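Local structure of arginase (RocF) (Helicobacter pylori, 4G3H) at residues L3-E9 and E45-K51; R23-A27 and E295-L299; F243-R249 and Y282-I288; L259-G264 and E300-I305. The protein probably hydrolyses L-arginine to urea and L-ornithine, the last step of the urea cycle, using two bound manganese ions. All coordinates share one frame; numbering follows the deposited sequence.

Contact 1: residues L3-E9 and E45-K51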
loop_
_atom_site.group_PDB
_atom_site.type_symbol
_atom_site.label_atom_id
_atom_site.label_comp_id
_atom_site.label_asym_id
_atom_site.label_seq_id
_atom_site.Cartn_x
_atom_site.Cartn_y
_atom_site.Cartn_z
ATOM N N LEU A 3 2.939 2.677 14.613
ATOM C CA LEU A 3 1.826 3.104 13.783
ATOM C C LEU A 3 2.237 4.394 13.082
ATOM O O LEU A 3 2.497 5.410 13.737
ATOM C CB LEU A 3 0.570 3.348 14.623
ATOM C CG LEU A 3 -0.612 3.975 13.858
ATOM C CD1 LEU A 3 -1.074 3.064 12.726
ATOM C CD2 LEU A 3 -1.761 4.241 14.822
ATOM N N VAL A 4 2.310 4.340 11.755
ATOM C CA VAL A 4 2.688 5.501 10.955
ATOM C C VAL A 4 1.444 6.076 10.292
ATOM O O VAL A 4 0.700 5.362 9.620
ATOM C CB VAL A 4 3.715 5.124 9.853
ATOM C CG1 VAL A 4 4.119 6.373 9.078
ATOM C CG2 VAL A 4 4.946 4.461 10.475
ATOM N N GLY A 5 1.209 7.365 10.503
ATOM C CA GLY A 5 0.053 8.013 9.913
ATOM C C GLY A 5 0.494 9.113 8.962
ATOM O O GLY A 5 1.154 10.066 9.374
ATOM N N LEU A 6 0.149 8.973 7.687
ATOM C CA LEU A 6 0.512 9.972 6.681
ATOM C C LEU A 6 -0.504 11.114 6.671
ATOM O O LEU A 6 -1.706 10.896 6.845
ATOM C CB LEU A 6 0.567 9.336 5.290
ATOM C CG LEU A 6 1.786 8.508 4.837
ATOM C CD1 LEU A 6 2.688 9.353 3.966
ATOM C CD2 LEU A 6 2.541 7.961 6.034
ATOM N N GLU A 7 -0.009 12.329 6.467
ATOM C CA GLU A 7 -0.862 13.505 6.418
ATOM C C GLU A 7 -0.226 14.516 5.473
ATOM O O GLU A 7 0.987 14.752 5.529
ATOM C CB GLU A 7 -1.018 14.109 7.822
ATOM C CG GLU A 7 -1.919 15.335 7.873
ATOM C CD GLU A 7 -2.085 15.890 9.276
ATOM O OE1 GLU A 7 -2.648 16.998 9.411
ATOM O OE2 GLU A 7 -1.656 15.223 10.244
ATOM N N ALA A 8 -1.038 15.106 4.602
ATOM C CA ALA A 8 -0.523 16.080 3.647
ATOM C C ALA A 8 0.019 17.315 4.353
ATOM O O ALA A 8 -0.648 17.894 5.213
ATOM C CB ALA A 8 -1.618 16.487 2.655
ATOM N N GLU A 9 1.231 17.717 3.996
ATOM C CA GLU A 9 1.808 18.909 4.600
ATOM C C GLU A 9 0.893 20.108 4.338
ATOM O O GLU A 9 0.760 20.986 5.192
ATOM C CB GLU A 9 3.202 19.193 4.029
ATOM C CG GLU A 9 3.803 20.500 4.527
ATOM C CD GLU A 9 5.187 20.772 3.961
ATOM O OE1 GLU A 9 5.340 20.788 2.720
ATOM O OE2 GLU A 9 6.124 20.978 4.762
ATOM N N GLU A 45 3.194 6.296 17.847
ATOM C CA GLU A 45 2.336 6.795 16.790
ATOM C C GLU A 45 3.099 7.931 16.120
ATOM O O GLU A 45 3.266 9.006 16.706
ATOM C CB GLU A 45 1.013 7.339 17.350
ATOM C CG GLU A 45 0.164 8.071 16.304
ATOM C CD GLU A 45 -0.872 9.003 16.911
ATOM O OE1 GLU A 45 -0.785 9.290 18.119
ATOM O OE2 GLU A 45 -1.769 9.467 16.170
ATOM N N ARG A 46 3.577 7.694 14.902
ATOM C CA ARG A 46 4.296 8.739 14.198
ATOM C C ARG A 46 3.552 9.362 13.016
ATOM O O ARG A 46 3.057 8.655 12.143
ATOM C CB ARG A 46 5.655 8.275 13.663
ATOM C CG ARG A 46 6.262 9.515 13.072
ATOM C CD ARG A 46 7.374 9.529 12.112
ATOM N NE ARG A 46 8.651 9.007 12.545
ATOM C CZ ARG A 46 9.807 9.533 12.157
ATOM N NH1 ARG A 46 9.821 10.602 11.372
ATOM N NH2 ARG A 46 10.945 8.938 12.472
ATOM N N CYS A 47 3.500 10.690 12.986
ATOM C CA CYS A 47 2.862 11.397 11.885
ATOM C C CYS A 47 3.949 11.699 10.867
ATOM O O CYS A 47 5.021 12.186 11.227
ATOM C CB CYS A 47 2.239 12.717 12.354
ATOM S SG CYS A 47 1.403 13.635 11.015
ATOM N N VAL A 48 3.673 11.395 9.600
ATOM C CA VAL A 48 4.625 11.639 8.525
ATOM C C VAL A 48 3.931 12.483 7.461
ATOM O O VAL A 48 2.858 12.121 6.975
ATOM C CB VAL A 48 5.118 10.310 7.896
ATOM C CG1 VAL A 48 6.008 10.597 6.686
ATOM C CG2 VAL A 48 5.890 9.509 8.933
ATOM N N LEU A 49 4.540 13.616 7.121
ATOM C CA LEU A 49 3.979 14.520 6.129
ATOM C C LEU A 49 4.370 14.123 4.712
ATOM O O LEU A 49 5.469 13.618 4.470
ATOM C CB LEU A 49 4.436 15.956 6.402
ATOM C CG LEU A 49 4.113 16.513 7.793
ATOM C CD1 LEU A 49 4.548 17.966 7.862
ATOM C CD2 LEU A 49 2.614 16.386 8.081
ATOM N N TYR A 50 3.458 14.348 3.774
ATOM C CA TYR A 50 3.721 14.017 2.384
ATOM C C TYR A 50 3.259 15.134 1.463
ATOM O O TYR A 50 2.512 16.024 1.866
ATOM C CB TYR A 50 3.029 12.697 2.008
ATOM C CG TYR A 50 1.514 12.758 1.914
ATOM C CD1 TYR A 50 0.885 13.124 0.722
ATOM C CD2 TYR A 50 0.711 12.443 3.013
ATOM C CE1 TYR A 50 -0.513 13.174 0.622
ATOM C CE2 TYR A 50 -0.695 12.493 2.927
ATOM C CZ TYR A 50 -1.294 12.856 1.726
ATOM O OH TYR A 50 -2.668 12.884 1.608
ATOM N N LYS A 51 3.723 15.074 0.222
ATOM C CA LYS A 51 3.382 16.056 -0.788
ATOM C C LYS A 51 2.740 15.293 -1.939
ATOM O O LYS A 51 3.263 14.273 -2.380
ATOM C CB LYS A 51 4.645 16.762 -1.276
ATOM C CG LYS A 51 4.384 18.027 -2.059
ATOM C CD LYS A 51 5.685 18.659 -2.501
ATOM C CE LYS A 51 5.502 20.136 -2.759
ATOM N NZ LYS A 51 5.110 20.834 -1.505
HETATM O O HOH W 1 3.554 20.015 0.568
#

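Contact 2: residues R23-A27 and E295-L299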
loop_
_atom_site.group_PDB
_atom_site.type_symbol
_atom_site.label_atom_id
_atom_site.label_comp_id
_atom_site.label_asym_id
_atom_site.label_seq_id
_atom_site.Cartn_x
_atom_site.Cartn_y
_atom_site.Cartn_z
ATOM N N ARG A 23 -8.952 9.550 11.817
ATOM C CA ARG A 23 -10.008 8.828 12.529
ATOM C C ARG A 23 -9.462 7.496 13.043
ATOM O O ARG A 23 -9.692 7.111 14.189
ATOM C CB ARG A 23 -11.184 8.511 11.603
ATOM C CG ARG A 23 -12.171 9.627 11.335
ATOM C CD ARG A 23 -13.455 8.996 10.809
ATOM N NE ARG A 23 -14.465 9.964 10.396
ATOM C CZ ARG A 23 -15.696 9.633 10.019
ATOM N NH1 ARG A 23 -16.555 10.575 9.653
ATOM N NH2 ARG A 23 -16.074 8.360 10.015
ATOM N N LEU A 24 -8.756 6.790 12.166
ATOM C CA LEU A 24 -8.177 5.500 12.499
ATOM C C LEU A 24 -7.094 5.650 13.574
ATOM O O LEU A 24 -7.008 4.831 14.485
ATOM C CB LEU A 24 -7.613 4.847 11.223
ATOM C CG LEU A 24 -8.684 4.577 10.150
ATOM C CD1 LEU A 24 -8.042 4.142 8.852
ATOM C CD2 LEU A 24 -9.647 3.506 10.650
ATOM N N ARG A 25 -6.281 6.697 13.476
ATOM C CA ARG A 25 -5.227 6.941 14.464
ATOM C C ARG A 25 -5.815 7.134 15.864
ATOM O O ARG A 25 -5.310 6.581 16.842
ATOM C CB ARG A 25 -4.424 8.191 14.107
ATOM C CG ARG A 25 -3.508 8.061 12.908
ATOM C CD ARG A 25 -2.984 9.433 12.473
ATOM N NE ARG A 25 -2.185 10.106 13.497
ATOM C CZ ARG A 25 -1.628 11.305 13.337
ATOM N NH1 ARG A 25 -1.785 11.964 12.192
ATOM N NH2 ARG A 25 -0.910 11.848 14.313
ATOM N N GLU A 26 -6.875 7.931 15.956
ATOM C CA GLU A 26 -7.510 8.191 17.241
ATOM C C GLU A 26 -8.187 6.942 17.803
ATOM O O GLU A 26 -8.106 6.683 19.002
ATOM C CB GLU A 26 -8.502 9.355 17.111
ATOM C CG GLU A 26 -7.792 10.686 16.829
ATOM C CD GLU A 26 -8.734 11.874 16.657
ATOM O OE1 GLU A 26 -8.234 13.019 16.573
ATOM O OE2 GLU A 26 -9.965 11.672 16.601
ATOM N N ALA A 27 -8.804 6.140 16.977
ATOM C CA ALA A 27 -9.365 4.938 17.306
ATOM C C ALA A 27 -8.370 3.893 17.792
ATOM O O ALA A 27 -8.553 3.428 18.724
ATOM C CB ALA A 27 -10.291 4.450 16.336
ATOM N N GLU A 295 -16.715 2.083 9.013
ATOM C CA GLU A 295 -15.588 2.402 9.865
ATOM C C GLU A 295 -15.266 1.189 10.733
ATOM O O GLU A 295 -14.095 0.834 10.923
ATOM C CB GLU A 295 -15.893 3.621 10.735
ATOM C CG GLU A 295 -14.719 4.019 11.610
ATOM C CD GLU A 295 -14.892 5.379 12.236
ATOM O OE1 GLU A 295 -14.903 6.378 11.486
ATOM O OE2 GLU A 295 -15.018 5.447 13.474
ATOM N N LYS A 296 -16.308 0.544 11.251
ATOM C CA LYS A 296 -16.121 -0.636 12.082
ATOM C C LYS A 296 -15.415 -1.743 11.296
ATOM O O LYS A 296 -14.579 -2.463 11.837
ATOM C CB LYS A 296 -17.466 -1.151 12.610
ATOM C CG LYS A 296 -18.092 -0.265 13.683
ATOM C CD LYS A 296 -19.193 -0.990 14.457
ATOM C CE LYS A 296 -20.432 -1.242 13.607
ATOM N NZ LYS A 296 -21.145 0.022 13.260
ATOM N N GLN A 297 -15.749 -1.875 10.020
ATOM C CA GLN A 297 -15.122 -2.902 9.201
ATOM C C GLN A 297 -13.624 -2.650 9.036
ATOM O O GLN A 297 -12.819 -3.574 9.160
ATOM C CB GLN A 297 -15.808 -2.982 7.835
ATOM C CG GLN A 297 -17.229 -3.513 7.928
ATOM C CD GLN A 297 -17.909 -3.630 6.580
ATOM O OE1 GLN A 297 -17.938 -2.677 5.806
ATOM N NE2 GLN A 297 -18.472 -4.798 6.301
ATOM N N VAL A 298 -13.258 -1.400 8.766
ATOM C CA VAL A 298 -11.856 -1.031 8.602
ATOM C C VAL A 298 -11.123 -1.296 9.922
ATOM O O VAL A 298 -10.055 -1.921 9.947
ATOM C CB VAL A 298 -11.729 0.464 8.199
ATOM C CG1 VAL A 298 -10.265 0.878 8.121
ATOM C CG2 VAL A 298 -12.398 0.689 6.845
ATOM N N LEU A 299 -11.709 -0.837 11.024
ATOM C CA LEU A 299 -11.112 -1.048 12.333
ATOM C C LEU A 299 -10.922 -2.540 12.606
ATOM O O LEU A 299 -9.962 -2.938 13.258
ATOM C CB LEU A 299 -11.975 -0.398 13.420
ATOM C CG LEU A 299 -11.789 1.123 13.497
ATOM C CD1 LEU A 299 -12.761 1.733 14.491
ATOM C CD2 LEU A 299 -10.356 1.425 13.900
HETATM O O HOH W 2 -12.880 7.718 14.630
#

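Contact 3: residues F243-R249 and Y282-I288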
loop_
_atom_site.group_PDB
_atom_site.type_symbol
_atom_site.label_atom_id
_atom_site.label_comp_id
_atom_site.label_asym_id
_atom_site.label_seq_id
_atom_site.Cartn_x
_atom_site.Cartn_y
_atom_site.Cartn_z
ATOM N N PHE A 243 -18.657 -1.743 0.106
ATOM C CA PHE A 243 -17.823 -0.789 0.841
ATOM C C PHE A 243 -17.718 0.496 0.037
ATOM O O PHE A 243 -17.132 0.516 -1.044
ATOM C CB PHE A 243 -16.428 -1.368 1.076
ATOM C CG PHE A 243 -15.607 -0.581 2.055
ATOM C CD1 PHE A 243 -15.820 -0.712 3.428
ATOM C CD2 PHE A 243 -14.633 0.304 1.612
ATOM C CE1 PHE A 243 -15.071 0.027 4.346
ATOM C CE2 PHE A 243 -13.878 1.049 2.525
ATOM C CZ PHE A 243 -14.100 0.909 3.889
ATOM N N THR A 244 -18.272 1.577 0.574
ATOM C CA THR A 244 -18.279 2.843 -0.146
ATOM C C THR A 244 -17.357 3.941 0.373
ATOM O O THR A 244 -17.233 4.988 -0.260
ATOM C CB THR A 244 -19.719 3.406 -0.218
ATOM O OG1 THR A 244 -20.143 3.809 1.094
ATOM C CG2 THR A 244 -20.681 2.334 -0.749
ATOM N N SER A 245 -16.707 3.713 1.510
ATOM C CA SER A 245 -15.810 4.726 2.064
ATOM C C SER A 245 -14.430 4.713 1.407
ATOM O O SER A 245 -13.405 4.641 2.084
ATOM C CB SER A 245 -15.670 4.537 3.575
ATOM O OG SER A 245 -16.891 4.845 4.223
ATOM N N THR A 246 -14.417 4.790 0.081
ATOM C CA THR A 246 -13.179 4.790 -0.675
ATOM C C THR A 246 -13.392 5.626 -1.942
ATOM O O THR A 246 -14.491 5.653 -2.507
ATOM C CB THR A 246 -12.746 3.335 -1.019
ATOM O OG1 THR A 246 -11.390 3.334 -1.475
ATOM C CG2 THR A 246 -13.641 2.734 -2.087
ATOM N N GLY A 247 -12.341 6.310 -2.377
ATOM C CA GLY A 247 -12.426 7.178 -3.539
ATOM C C GLY A 247 -12.793 6.604 -4.894
ATOM O O GLY A 247 -13.532 7.237 -5.647
ATOM N N VAL A 248 -12.276 5.426 -5.226
ATOM C CA VAL A 248 -12.571 4.819 -6.520
ATOM C C VAL A 248 -13.142 3.422 -6.342
ATOM O O VAL A 248 -12.412 2.436 -6.351
ATOM C CB VAL A 248 -11.297 4.748 -7.399
ATOM C CG1 VAL A 248 -11.639 4.199 -8.777
ATOM C CG2 VAL A 248 -10.672 6.137 -7.517
ATOM N N ARG A 249 -14.458 3.355 -6.177
ATOM C CA ARG A 249 -15.161 2.093 -5.985
ATOM C C ARG A 249 -15.295 1.304 -7.283
ATOM O O ARG A 249 -15.633 1.855 -8.325
ATOM C CB ARG A 249 -16.549 2.351 -5.410
ATOM C CG ARG A 249 -16.546 3.038 -4.062
ATOM C CD ARG A 249 -17.934 2.987 -3.456
ATOM N NE ARG A 249 -18.789 4.078 -3.900
ATOM C CZ ARG A 249 -20.111 3.997 -4.014
ATOM N NH1 ARG A 249 -20.744 2.866 -3.731
ATOM N NH2 ARG A 249 -20.804 5.061 -4.389
ATOM N N TYR A 282 -8.837 4.916 2.707
ATOM C CA TYR A 282 -10.030 4.921 3.532
ATOM C C TYR A 282 -10.503 6.365 3.481
ATOM O O TYR A 282 -9.842 7.250 4.012
ATOM C CB TYR A 282 -9.727 4.529 4.975
ATOM C CG TYR A 282 -10.908 4.743 5.887
ATOM C CD1 TYR A 282 -12.161 4.225 5.562
ATOM C CD2 TYR A 282 -10.787 5.484 7.055
ATOM C CE1 TYR A 282 -13.265 4.444 6.372
ATOM C CE2 TYR A 282 -11.886 5.711 7.879
ATOM C CZ TYR A 282 -13.124 5.187 7.528
ATOM O OH TYR A 282 -14.223 5.411 8.321
ATOM N N ASN A 283 -11.627 6.603 2.814
ATOM C CA ASN A 283 -12.178 7.948 2.692
ATOM C C ASN A 283 -13.625 7.945 3.178
ATOM O O ASN A 283 -14.553 7.725 2.401
ATOM C CB ASN A 283 -12.127 8.416 1.237
ATOM C CG ASN A 283 -12.490 9.885 1.084
ATOM O OD1 ASN A 283 -13.205 10.448 1.916
ATOM N ND2 ASN A 283 -12.012 10.508 0.010
ATOM N N PRO A 284 -13.837 8.200 4.474
ATOM C CA PRO A 284 -15.185 8.216 5.045
ATOM C C PRO A 284 -16.104 9.324 4.529
ATOM O O PRO A 284 -17.325 9.197 4.614
ATOM C CB PRO A 284 -14.918 8.338 6.544
ATOM C CG PRO A 284 -13.691 9.181 6.588
ATOM C CD PRO A 284 -12.833 8.567 5.490
ATOM N N THR A 285 -15.534 10.400 3.989
ATOM C CA THR A 285 -16.354 11.511 3.506
ATOM C C THR A 285 -17.176 11.209 2.254
ATOM O O THR A 285 -18.164 11.894 1.994
ATOM C CB THR A 285 -15.510 12.787 3.233
ATOM O OG1 THR A 285 -14.633 12.560 2.127
ATOM C CG2 THR A 285 -14.685 13.158 4.451
ATOM N N VAL A 286 -16.779 10.198 1.480
ATOM C CA VAL A 286 -17.518 9.847 0.270
ATOM C C VAL A 286 -18.478 8.678 0.481
ATOM O O VAL A 286 -19.117 8.214 -0.463
ATOM C CB VAL A 286 -16.572 9.499 -0.916
ATOM C CG1 VAL A 286 -15.775 10.727 -1.315
ATOM C CG2 VAL A 286 -15.641 8.346 -0.539
ATOM N N SER A 287 -18.588 8.200 1.713
ATOM C CA SER A 287 -19.491 7.084 1.983
ATOM C C SER A 287 -20.937 7.475 1.704
ATOM O O SER A 287 -21.347 8.603 1.974
ATOM C CB SER A 287 -19.370 6.627 3.430
ATOM O OG SER A 287 -20.390 5.691 3.728
ATOM N N ILE A 288 -21.705 6.537 1.160
ATOM C CA ILE A 288 -23.106 6.790 0.852
ATOM C C ILE A 288 -23.999 6.242 1.956
ATOM O O ILE A 288 -25.220 6.303 1.866
ATOM C CB ILE A 288 -23.521 6.144 -0.486
ATOM C CG1 ILE A 288 -23.368 4.624 -0.406
ATOM C CG2 ILE A 288 -22.668 6.695 -1.611
ATOM C CD1 ILE A 288 -23.743 3.906 -1.683
HETATM O O HOH W 3 -16.779 5.172 7.109
HETATM O O HOH W 4 -18.864 7.008 -2.883
#

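Contact 4: residues L259-G264 and E300-I305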
loop_
_atom_site.group_PDB
_atom_site.type_symbol
_atom_site.label_atom_id
_atom_site.label_comp_id
_atom_site.label_asym_id
_atom_site.label_seq_id
_atom_site.Cartn_x
_atom_site.Cartn_y
_atom_site.Cartn_z
ATOM N N LEU A 259 -12.179 -10.814 2.269
ATOM C CA LEU A 259 -10.935 -10.072 2.502
ATOM C C LEU A 259 -10.310 -10.508 3.822
ATOM O O LEU A 259 -9.105 -10.747 3.893
ATOM C CB LEU A 259 -11.187 -8.550 2.522
ATOM C CG LEU A 259 -9.990 -7.664 2.927
ATOM C CD1 LEU A 259 -8.808 -7.929 2.009
ATOM C CD2 LEU A 259 -10.365 -6.208 2.865
ATOM N N LYS A 260 -11.132 -10.608 4.868
ATOM C CA LYS A 260 -10.650 -11.045 6.180
ATOM C C LYS A 260 -10.022 -12.433 6.099
ATOM O O LYS A 260 -8.994 -12.695 6.720
ATOM C CB LYS A 260 -11.799 -11.052 7.199
ATOM C CG LYS A 260 -12.082 -9.680 7.808
ATOM C CD LYS A 260 -13.521 -9.547 8.292
ATOM C CE LYS A 260 -13.919 -10.642 9.260
ATOM N NZ LYS A 260 -15.336 -10.485 9.691
ATOM N N GLN A 261 -10.646 -13.320 5.333
ATOM C CA GLN A 261 -10.126 -14.668 5.168
ATOM C C GLN A 261 -8.811 -14.648 4.396
ATOM O O GLN A 261 -7.840 -15.288 4.803
ATOM C CB GLN A 261 -11.140 -15.545 4.432
ATOM C CG GLN A 261 -12.215 -16.105 5.337
ATOM C CD GLN A 261 -13.471 -16.471 4.582
ATOM O OE1 GLN A 261 -13.412 -17.140 3.542
ATOM N NE2 GLN A 261 -14.620 -16.042 5.101
ATOM N N LEU A 262 -8.782 -13.918 3.285
ATOM C CA LEU A 262 -7.564 -13.839 2.487
ATOM C C LEU A 262 -6.445 -13.215 3.313
ATOM O O LEU A 262 -5.325 -13.714 3.322
ATOM C CB LEU A 262 -7.782 -13.008 1.219
ATOM C CG LEU A 262 -6.532 -12.821 0.349
ATOM C CD1 LEU A 262 -6.120 -14.173 -0.261
ATOM C CD2 LEU A 262 -6.805 -11.807 -0.756
ATOM N N LEU A 263 -6.750 -12.122 4.005
ATOM C CA LEU A 263 -5.752 -11.451 4.829
ATOM C C LEU A 263 -5.163 -12.356 5.905
ATOM O O LEU A 263 -3.949 -12.405 6.086
ATOM C CB LEU A 263 -6.360 -10.217 5.495
ATOM C CG LEU A 263 -6.075 -8.872 4.832
ATOM C CD1 LEU A 263 -6.717 -7.766 5.663
ATOM C CD2 LEU A 263 -4.561 -8.660 4.723
ATOM N N GLY A 264 -6.029 -13.064 6.623
ATOM C CA GLY A 264 -5.565 -13.950 7.677
ATOM C C GLY A 264 -4.604 -15.017 7.184
ATOM O O GLY A 264 -3.590 -15.301 7.831
ATOM N N GLU A 300 -11.835 -3.363 12.103
ATOM C CA GLU A 300 -11.721 -4.807 12.280
ATOM C C GLU A 300 -10.573 -5.345 11.429
ATOM O O GLU A 300 -9.851 -6.247 11.851
ATOM C CB GLU A 300 -13.036 -5.494 11.909
ATOM C CG GLU A 300 -14.127 -5.306 12.957
ATOM C CD GLU A 300 -15.469 -5.872 12.529
ATOM O OE1 GLU A 300 -15.507 -7.021 12.040
ATOM O OE2 GLU A 300 -16.487 -5.168 12.693
ATOM N N ILE A 301 -10.401 -4.783 10.236
ATOM C CA ILE A 301 -9.306 -5.178 9.353
ATOM C C ILE A 301 -8.006 -4.884 10.109
ATOM O O ILE A 301 -7.087 -5.708 10.156
ATOM C CB ILE A 301 -9.290 -4.334 8.051
ATOM C CG1 ILE A 301 -10.635 -4.436 7.324
ATOM C CG2 ILE A 301 -8.151 -4.791 7.148
ATOM C CD1 ILE A 301 -10.928 -5.784 6.738
ATOM N N LEU A 302 -7.946 -3.698 10.703
ATOM C CA LEU A 302 -6.770 -3.273 11.457
ATOM C C LEU A 302 -6.500 -4.176 12.664
ATOM O O LEU A 302 -5.354 -4.570 12.886
ATOM C CB LEU A 302 -6.917 -1.804 11.883
ATOM C CG LEU A 302 -6.314 -0.687 10.998
ATOM C CD1 LEU A 302 -5.938 -1.199 9.606
ATOM C CD2 LEU A 302 -7.303 0.467 10.903
ATOM N N ASP A 303 -7.539 -4.512 13.433
ATOM C CA ASP A 303 -7.365 -5.405 14.586
ATOM C C ASP A 303 -6.767 -6.733 14.132
ATOM O O ASP A 303 -5.870 -7.274 14.772
ATOM C CB ASP A 303 -8.697 -5.714 15.278
ATOM C CG ASP A 303 -9.295 -4.514 15.969
ATOM O OD1 ASP A 303 -8.530 -3.678 16.497
ATOM O OD2 ASP A 303 -10.541 -4.419 15.998
ATOM N N LEU A 304 -7.292 -7.260 13.032
ATOM C CA LEU A 304 -6.822 -8.521 12.485
ATOM C C LEU A 304 -5.340 -8.444 12.109
ATOM O O LEU A 304 -4.567 -9.352 12.410
ATOM C CB LEU A 304 -7.670 -8.892 11.265
ATOM C CG LEU A 304 -7.378 -10.192 10.515
ATOM C CD1 LEU A 304 -8.614 -10.620 9.759
ATOM C CD2 LEU A 304 -6.223 -9.997 9.564
ATOM N N ILE A 305 -4.948 -7.363 11.447
ATOM C CA ILE A 305 -3.555 -7.186 11.050
ATOM C C ILE A 305 -2.659 -7.028 12.271
ATOM O O ILE A 305 -1.612 -7.674 12.384
ATOM C CB ILE A 305 -3.378 -5.934 10.180
ATOM C CG1 ILE A 305 -4.185 -6.081 8.890
ATOM C CG2 ILE A 305 -1.897 -5.701 9.905
ATOM C CD1 ILE A 305 -4.181 -4.838 8.021
#

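Contact 1: residues L3-E9 and E45-K51
Chi1 of 71° sets CG of Tyr-50 between its own backbone N and carbonyl carbon, which swings the ring across the strand onto residues 6 to 8 of the neighbouring one. Ala-8 lies over a ring face: its CB is 4.2 Å from the centroid of the Tyr-50 ring and 26° off the normal, a CH-pi contact, while CD1 of Leu-6 meets CD2 of Tyr-50 at 3.8 Å. On the same face of the sheet as Leu-6, Val-4 carries CG1 anti to the backbone N (chi1 -178°), and this methyl touches CG2 of Val-48 at 3.6 Å. Beneath these groups the strands pair in parallel, Leu-3 beside Glu-45 through Ala-8 beside Tyr-50, with six backbone hydrogen bonds running from Arg-46 N to Leu-3 O (2.8 Å) as far as Glu-9 N to Tyr-50 O (3.0 Å). Strand 44-50 is the outermost of the parallel sheet on this side, and strand 2-8 is bonded in turn to strand 84-87. At the C-terminal ends a water links OE1 of Glu-9 (2.9 Å) to NZ of Lys-51 (2.7 Å), opposite charges that do not meet directly. Tyr-50 OH is hydrogen-bonded to Asp-18, which also accepts from Ala-8 N through its other oxygen, so a single carboxylate ties the hydroxyl of the packed ring to the backbone beneath it.

Contact 2: residues R23-A27 and E295-L299
This is a helix-to-helix contact between the first and last long helices of the chain, 16-30 and 293-309, apolar on one side and closed by a salt bridge on the other. The short axes pass 11.2 Å apart at 62°, and the touching is done by side-chain ends. CD2 of Leu-24 is wedged between the helix 293-309 methyls, 3.7 Å from CG1 of Val-298 and 3.9 Å from CD2 of Leu-299; that same Leu-299 CD2 also meets CB of Ala-27 at 3.9 Å. In the alpha/beta fold of arginase, with helices packed around a parallel sheet, the contact brings together elements more than 260 residues apart in sequence. At the polar end Arg-23 and Glu-295 cross at about a right angle, their guanidinium and carboxylate planes 78° apart. One N-H does the work: NH2 of Arg-23 reaches OE1 of Glu-295 at 2.7 Å, nearly along the C-O axis and 18° out of the guanidinium plane, so the pairing is single-pronged. An extended Glu-295 side chain, with CG anti to the backbone N, carries the carboxylate across to it. A water donates to Arg-23 O and, weakly, to OE2 of Glu-295, while OE1 takes a further weak bond from Tyr-282.

Contact 3: residues F243-R249 and Y282-I288
Two loops that follow neighbouring strands of the parallel sheet, 228-234 and 274-280, meet here beside the dimanganese site. Ser-245, the centre of an inverse gamma turn, supplies the shortest link: its O accepts from Asn-283 N at 2.7 Å, the donor standing 49° out of the carbonyl plane. A second bond runs from Ile-288 N to OG1 of Thr-244 (3.1 Å), which chi1 of 69° seats between the threonine's own N and carbonyl carbon; CG2 of Thr-244 then packs on CG1 of Ile-288 at 3.5 Å. Such loops at the C-terminal ends of the strands carry the metal ligands in the arginase fold. Thr-246 lies close to two of these ligands: its side chain comes within about 4 Å of those of Asp-234 and Asp-236, and its OG1 bonds to Glu-281 O. Glu-294 gathers the hydroxyls of Ser-245 and Ser-287 on one carboxylate oxygen and takes Thr-244 N with the other. CE1 of Tyr-282 approaches CB of Ser-245 at 3.7 Å, and a water joins the OH of Tyr-282 (2.8 Å) to OG of Ser-245 (2.9 Å). CZ of Phe-243 lies 4.2 Å from CD1 of Tyr-282, which sits at the phenylalanine ring's edge; the two side chains cross at about a right angle.

Contact 4: residues L259-G264 and E300-I305
CD1 of Leu-263 presses on CG2 of Ile-301 at 3.6 Å, the closest apolar pair between the two helices, with the two side chains meeting at about a right angle. Ile-301 has its CG1 anti to the carbonyl carbon (chi1 -56°), and this branch sends CD1 toward helix 256-269, where it meets CD2 of Leu-259 at 3.9 Å. The isoleucine thus reaches two leucines one turn apart, CG2 serving one and CD1 the other. Leu-263 and Ile-301 also touch Leu-233 of strand 228-234, and Ile-305 packs on strand 274-280. Leu-304 covers the next turn with both of its methyls: CD2 lies 4.1 Å from CB of Leu-263, while CD1 rests 3.7 Å from the backbone O of Lys-260 and 4.1 Å from the CG of that lysine. Toward the polar edge, the Lys-260 chain bends at chi3 (55°), and its NZ stays 4.2 Å from OE1 of Glu-300, beyond a salt bridge; the partner of that amine is Asp-257, one turn earlier on its own helix. Two nearly parallel helices, axes 10.6 Å apart at 17°, lying side by side on a parallel sheet are characteristic of the layered alpha/beta architecture of arginases.

Helix 293-309 is shared by contacts 2 and 4, whose centres lie 13 Å apart; CD2 of Leu-24 touches CD2 of Leu-302 at 3.8 Å where they join. The centre of contact 3 is also about 13 Å from that of contact 2, and the two touch, CG2 of Val-298 being 3.4 Å from CZ of Phe-243. Contact 1 meets contact 2 through the salt bridge of Glu-45 OE2 and Arg-25 NE (2.8 Å), but has no touch with contacts 3 or 4. Relative to the metals, contact 3 is nearest: the Thr-246 side chain is about 6 Å from a manganese ion, against about 12 Å for Leu-259, 13 Å for Tyr-50 and 14 Å for Val-298.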